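Local atomic coordinates of protease (Penicillium cyclopium, PDB entry 5Z6O), a protein that cleaves proteins as a subtilisin-type serine protease of the peptidase S8 family, probably hydrolysing casein, gelatin and type IV collagen. Residues Trp11-Ile16 against Val88-Ser93; Ala239-Leu244 against Ala254-Asp259. All blocks are in the same frame, centred on the assembly; numbering follows the deposited sequence.

Contact 1. Residues Trp11-Ile16 against Val88-Ser93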
loop_
_atom_site.group_PDB
_atom_site.type_symbol
_atom_site.label_atom_id
_atom_site.label_comp_id
_atom_site.label_asym_id
_atom_site.label_seq_id
_atom_site.Cartn_x
_atom_site.Cartn_y
_atom_site.Cartn_z
ATOM N N TRP A 11 -2.197 15.425 0.558
ATOM C CA TRP A 11 -1.006 15.868 -0.186
ATOM C C TRP A 11 -0.285 14.702 -0.847
ATOM O O TRP A 11 0.378 14.899 -1.868
ATOM C CB TRP A 11 -0.025 16.647 0.737
ATOM C CG TRP A 11 0.675 15.772 1.734
ATOM C CD1 TRP A 11 0.249 15.444 2.997
ATOM C CD2 TRP A 11 1.920 15.093 1.548
ATOM N NE1 TRP A 11 1.151 14.588 3.600
ATOM C CE2 TRP A 11 2.168 14.332 2.717
ATOM C CE3 TRP A 11 2.825 15.013 0.491
ATOM C CZ2 TRP A 11 3.307 13.545 2.873
ATOM C CZ3 TRP A 11 3.975 14.200 0.658
ATOM C CH2 TRP A 11 4.209 13.521 1.842
ATOM N N GLY A 12 -0.434 13.482 -0.328
ATOM C CA GLY A 12 0.305 12.360 -0.905
ATOM C C GLY A 12 -0.140 12.029 -2.324
ATOM O O GLY A 12 0.684 11.678 -3.183
ATOM N N LEU A 13 -1.438 12.188 -2.612
ATOM C CA LEU A 13 -1.919 11.949 -3.968
ATOM C C LEU A 13 -1.290 12.923 -4.946
ATOM O O LEU A 13 -0.756 12.533 -5.990
ATOM C CB LEU A 13 -3.449 12.089 -4.022
ATOM C CG LEU A 13 -4.229 11.071 -3.190
ATOM C CD1 LEU A 13 -5.720 11.357 -3.387
ATOM C CD2 LEU A 13 -3.931 9.618 -3.639
ATOM N N SER A 14 -1.385 14.215 -4.659
ATOM C CA SER A 14 -0.840 15.152 -5.629
ATOM C C SER A 14 0.672 15.057 -5.708
ATOM O O SER A 14 1.240 15.339 -6.763
ATOM C CB SER A 14 -1.279 16.575 -5.290
ATOM O OG SER A 14 -1.228 16.771 -3.900
ATOM N N ARG A 15 1.340 14.601 -4.635
ATOM C CA ARG A 15 2.793 14.462 -4.697
ATOM C C ARG A 15 3.200 13.416 -5.715
ATOM O O ARG A 15 4.212 13.587 -6.401
ATOM C CB ARG A 15 3.356 14.085 -3.324
ATOM C CG ARG A 15 4.913 14.085 -3.265
ATOM C CD ARG A 15 5.432 15.485 -3.519
ATOM N NE ARG A 15 6.886 15.540 -3.738
ATOM C CZ ARG A 15 7.467 15.377 -4.924
ATOM N NH1 ARG A 15 8.786 15.512 -5.031
ATOM N NH2 ARG A 15 6.730 15.127 -6.011
ATOM N N ILE A 16 2.466 12.292 -5.776
ATOM C CA ILE A 16 2.975 11.186 -6.601
ATOM C C ILE A 16 2.753 11.398 -8.090
ATOM O O ILE A 16 3.275 10.611 -8.893
ATOM C CB ILE A 16 2.370 9.828 -6.209
ATOM C CG1 ILE A 16 0.864 9.838 -6.462
ATOM C CG2 ILE A 16 2.728 9.530 -4.765
ATOM C CD1 ILE A 16 0.191 8.459 -6.529
ATOM N N VAL A 88 -5.319 6.202 -4.798
ATOM C CA VAL A 88 -4.446 6.224 -5.971
ATOM C C VAL A 88 -5.125 5.571 -7.182
ATOM O O VAL A 88 -5.175 6.156 -8.269
ATOM C CB VAL A 88 -3.105 5.521 -5.641
ATOM C CG1 VAL A 88 -2.186 5.478 -6.911
ATOM C CG2 VAL A 88 -2.356 6.294 -4.542
ATOM N N ALA A 89 -5.637 4.356 -7.016
ATOM C CA ALA A 89 -6.168 3.554 -8.121
ATOM C C ALA A 89 -7.676 3.527 -7.943
ATOM O O ALA A 89 -8.231 2.618 -7.314
ATOM C CB ALA A 89 -5.570 2.130 -8.140
ATOM N N LYS A 90 -8.342 4.534 -8.518
ATOM C CA LYS A 90 -9.719 4.840 -8.162
ATOM C C LYS A 90 -10.741 3.880 -8.766
ATOM O O LYS A 90 -11.916 4.003 -8.430
ATOM C CB LYS A 90 -10.048 6.272 -8.583
ATOM C CG LYS A 90 -9.179 7.301 -7.829
ATOM C CD LYS A 90 -9.610 8.718 -8.100
ATOM C CE LYS A 90 -8.574 9.656 -7.527
ATOM N NZ LYS A 90 -8.669 9.829 -6.065
ATOM N N LYS A 91 -10.338 2.949 -9.626
ATOM C CA LYS A 91 -11.266 1.943 -10.186
ATOM C C LYS A 91 -10.875 0.519 -9.854
ATOM O O LYS A 91 -11.539 -0.415 -10.319
ATOM C CB LYS A 91 -11.370 2.095 -11.721
ATOM C CG LYS A 91 -12.079 3.389 -12.095
ATOM C CD LYS A 91 -12.214 3.527 -13.599
ATOM C CE LYS A 91 -13.236 4.598 -13.956
ATOM N NZ LYS A 91 -13.195 4.788 -15.447
ATOM N N ALA A 92 -9.843 0.326 -9.042
ATOM C CA ALA A 92 -9.422 -1.020 -8.657
ATOM C C ALA A 92 -10.487 -1.664 -7.780
ATOM O O ALA A 92 -11.328 -0.983 -7.177
ATOM C CB ALA A 92 -8.069 -0.972 -7.913
ATOM N N SER A 93 -10.463 -3.000 -7.734
ATOM C CA SER A 93 -11.259 -3.762 -6.777
ATOM C C SER A 93 -10.455 -3.985 -5.501
ATOM O O SER A 93 -9.235 -4.153 -5.544
ATOM C CB SER A 93 -11.658 -5.121 -7.345
ATOM O OG SER A 93 -12.364 -4.986 -8.564
#
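L13 and V88 mark the nearest approach of the two backbones, 6.6 Å from CA to CA, where the short helix 11-16 meets the loop that follows helix 73-82. In this subtilisin fold the loop leads into strand 93-98 of the parallel sheet, with the N-terminal helix 11-16 packed against V88 and K90, and no hydrogen bond crosses between the two segments. Just after V88 the chain makes a type I beta turn from A89 to A92, closed by A92 N to A89 O at 3.3 Å.

Methyl groups carry the contact, with V88 receiving two side chains one helical turn apart. L13 brings its CD2 to 3.8 Å from V88 CG2. I16 meets both branches: its CD1 lies 3.8 Å from V88 CG1 and 3.9 Å from V88 CG2. With CG1 anti to the backbone N (chi1 177°) and CG2 beside it, the two V88 methyls diverge: CG1 meets I16, and CG2 meets both I16 and L13. Y26 of strand 26-29 borders the same patch, touching L13 and I16 by its side chain and hydrogen-bonding to V88 O through its hydroxyl.

K90 adds a polar margin. Its ammonium group is held by S84 O, G87 O and Q5 OE1, three hydrogen-bond acceptors that probably offset the cost of a charge beside hydrocarbon: the other methyl of L13, CD1, stands 4.3 Å from K90 NZ.

Contact 2. Residues Ala239-Leu244 against Ala254-Asp259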
loop_
_atom_site.group_PDB
_atom_site.type_symbol
_atom_site.label_atom_id
_atom_site.label_comp_id
_atom_site.label_asym_id
_atom_site.label_seq_id
_atom_site.Cartn_x
_atom_site.Cartn_y
_atom_site.Cartn_z
ATOM N N ALA A 239 -1.225 -1.226 -8.930
ATOM C CA ALA A 239 -2.460 -1.585 -9.632
ATOM C C ALA A 239 -2.666 -0.678 -10.843
ATOM O O ALA A 239 -3.018 -1.137 -11.938
ATOM C CB ALA A 239 -3.646 -1.511 -8.652
ATOM N N TYR A 240 -2.404 0.618 -10.664
ATOM C CA TYR A 240 -2.461 1.582 -11.753
ATOM C C TYR A 240 -1.557 1.176 -12.923
ATOM O O TYR A 240 -1.975 1.189 -14.090
ATOM C CB TYR A 240 -2.059 2.923 -11.174
ATOM C CG TYR A 240 -1.921 4.031 -12.162
ATOM C CD1 TYR A 240 -3.047 4.661 -12.688
ATOM C CD2 TYR A 240 -0.675 4.448 -12.567
ATOM C CE1 TYR A 240 -2.914 5.696 -13.615
ATOM C CE2 TYR A 240 -0.516 5.528 -13.470
ATOM C CZ TYR A 240 -1.639 6.112 -13.985
ATOM O OH TYR A 240 -1.458 7.138 -14.864
ATOM N N LEU A 241 -0.295 0.821 -12.633
ATOM C CA LEU A 241 0.625 0.518 -13.723
ATOM C C LEU A 241 0.275 -0.806 -14.382
ATOM O O LEU A 241 0.497 -0.971 -15.588
ATOM C CB LEU A 241 2.070 0.487 -13.207
ATOM C CG LEU A 241 2.583 1.874 -12.820
ATOM C CD1 LEU A 241 3.961 1.771 -12.145
ATOM C CD2 LEU A 241 2.682 2.742 -14.065
ATOM N N MET A 242 -0.243 -1.765 -13.614
ATOM C CA MET A 242 -0.683 -3.019 -14.210
ATOM C C MET A 242 -1.783 -2.780 -15.225
ATOM O O MET A 242 -1.758 -3.350 -16.319
ATOM C CB MET A 242 -1.192 -3.993 -13.133
ATOM C CG MET A 242 -0.069 -4.578 -12.306
ATOM S SD MET A 242 -0.803 -5.543 -10.919
ATOM C CE MET A 242 0.734 -6.088 -10.185
ATOM N N ALA A 243 -2.775 -1.958 -14.867
ATOM C CA ALA A 243 -3.884 -1.755 -15.793
ATOM C C ALA A 243 -3.483 -0.839 -16.939
ATOM O O ALA A 243 -4.048 -0.952 -18.027
ATOM C CB ALA A 243 -5.105 -1.188 -15.064
ATOM N N LEU A 244 -2.499 0.044 -16.724
ATOM C CA LEU A 244 -2.073 0.999 -17.755
ATOM C C LEU A 244 -1.073 0.385 -18.735
ATOM O O LEU A 244 -1.276 0.417 -19.952
ATOM C CB LEU A 244 -1.473 2.239 -17.091
ATOM C CG LEU A 244 -0.850 3.281 -18.037
ATOM C CD1 LEU A 244 -1.948 3.909 -18.869
ATOM C CD2 LEU A 244 -0.084 4.352 -17.262
ATOM N N ALA A 254 10.163 -3.379 -9.601
ATOM C CA ALA A 254 11.300 -2.841 -10.345
ATOM C C ALA A 254 10.869 -1.689 -11.252
ATOM O O ALA A 254 11.611 -0.703 -11.402
ATOM C CB ALA A 254 11.963 -3.946 -11.176
ATOM N N ARG A 255 9.667 -1.783 -11.819
ATOM C CA ARG A 255 9.169 -0.715 -12.684
ATOM C C ARG A 255 8.864 0.557 -11.883
ATOM O O ARG A 255 9.163 1.674 -12.328
ATOM C CB ARG A 255 7.924 -1.203 -13.414
ATOM C CG ARG A 255 7.233 -0.138 -14.274
ATOM C CD ARG A 255 8.153 0.390 -15.372
ATOM N NE ARG A 255 7.388 1.303 -16.205
ATOM C CZ ARG A 255 7.924 2.256 -16.947
ATOM N NH1 ARG A 255 7.132 3.052 -17.658
ATOM N NH2 ARG A 255 9.244 2.414 -16.959
ATOM N N ILE A 256 8.271 0.406 -10.698
ATOM C CA ILE A 256 8.046 1.561 -9.827
ATOM C C ILE A 256 9.370 2.198 -9.424
ATOM O O ILE A 256 9.502 3.427 -9.410
ATOM C CB ILE A 256 7.217 1.138 -8.607
ATOM C CG1 ILE A 256 5.787 0.894 -9.053
ATOM C CG2 ILE A 256 7.303 2.166 -7.465
ATOM C CD1 ILE A 256 5.009 0.031 -8.049
ATOM N N VAL A 257 10.386 1.389 -9.138
ATOM C CA VAL A 257 11.662 1.978 -8.745
ATOM C C VAL A 257 12.293 2.726 -9.923
ATOM O O VAL A 257 12.892 3.802 -9.753
ATOM C CB VAL A 257 12.605 0.895 -8.169
ATOM C CG1 VAL A 257 14.020 1.442 -8.060
ATOM C CG2 VAL A 257 12.057 0.332 -6.812
ATOM N N GLN A 258 12.121 2.194 -11.142
ATOM C CA GLN A 258 12.656 2.828 -12.345
ATOM C C GLN A 258 11.986 4.176 -12.605
ATOM O O GLN A 258 12.644 5.137 -13.018
ATOM C CB GLN A 258 12.458 1.885 -13.544
ATOM C CG GLN A 258 12.925 2.438 -14.852
ATOM C CD GLN A 258 12.704 1.469 -16.004
ATOM O OE1 GLN A 258 11.642 0.848 -16.125
ATOM N NE2 GLN A 258 13.718 1.337 -16.862
ATOM N N ASP A 259 10.668 4.253 -12.396
ATOM C CA ASP A 259 9.915 5.511 -12.580
ATOM C C ASP A 259 10.204 6.536 -11.486
ATOM O O ASP A 259 9.980 7.736 -11.686
ATOM C CB ASP A 259 8.412 5.223 -12.524
ATOM C CG ASP A 259 7.761 5.017 -13.867
ATOM O OD1 ASP A 259 8.215 5.551 -14.915
ATOM O OD2 ASP A 259 6.681 4.364 -13.836
#
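R255 and D259, which both touch L241 of the facing helix, also meet each other through their flat groups. D259 OD1 sits 3.6 Å above one face of the R255 guanidinium plane, displaced toward its rim. No N-H points at this oxygen, so the long salt bridge of 3.9 Å between R255 NH1 and D259 OD1 rests on charge alone. At the guanidinium edge, in its plane, lies Q258 CD. R255 NH2 donates to Q258 OE1 over 3.0 Å, with an N-H...O angle of 149°; the donor stands 58° out of the amide's carbonyl plane. The strongest polar partner of R255 is E245, in a salt bridge to NH1; as the next residue of helix 227-245 after L244, it ties the two helices by charge.

Between the two segments the touching runs through one methyl, L241 CD1. L241 has CG anti to its carbonyl carbon and an extended chi2 (173°), which carries CD1 outward to within 3.7 Å of I256 CG1. The same CD1 is 4.3 Å from R255 CG and 4.1 Å from D259 OD2. That carboxylate oxygen is buried here and has no polar partner in the model, so the charge of R255 near OD1 probably offsets part of the cost.

The segment axes are nearly perpendicular and 11.2 Å apart, consistent with a contact in which the end of L241 spans most of the gap. I256 also touches V234 and A238, earlier in helix 227-245, and L205 of strand 205-208, so helix 249-259 rests on both that helix and the outermost strand of the parallel sheet.

Overall arrangement
Contact 1 is buried, whereas contact 2 is only partly so, and the two share no helix or strand. Their centres lie about 13 Å apart, and they meet where A89 CB packs 4.2 Å from A239 CB, joining the loop ahead of strand 93-98 to helix 227-245. Strand 26-29 also borders both, touching L13 and I16 in the first and Y240 and L244 in the second. Neither has a hydrogen bond between its segments. In contact 1 a valine receives two aliphatic side chains beside an oxygen-bound lysine; in contact 2 one leucine methyl meets a helix whose arginine bonds to a glutamine of its own segment, lies over an aspartate and forms a salt bridge to E245 of helix 227-245.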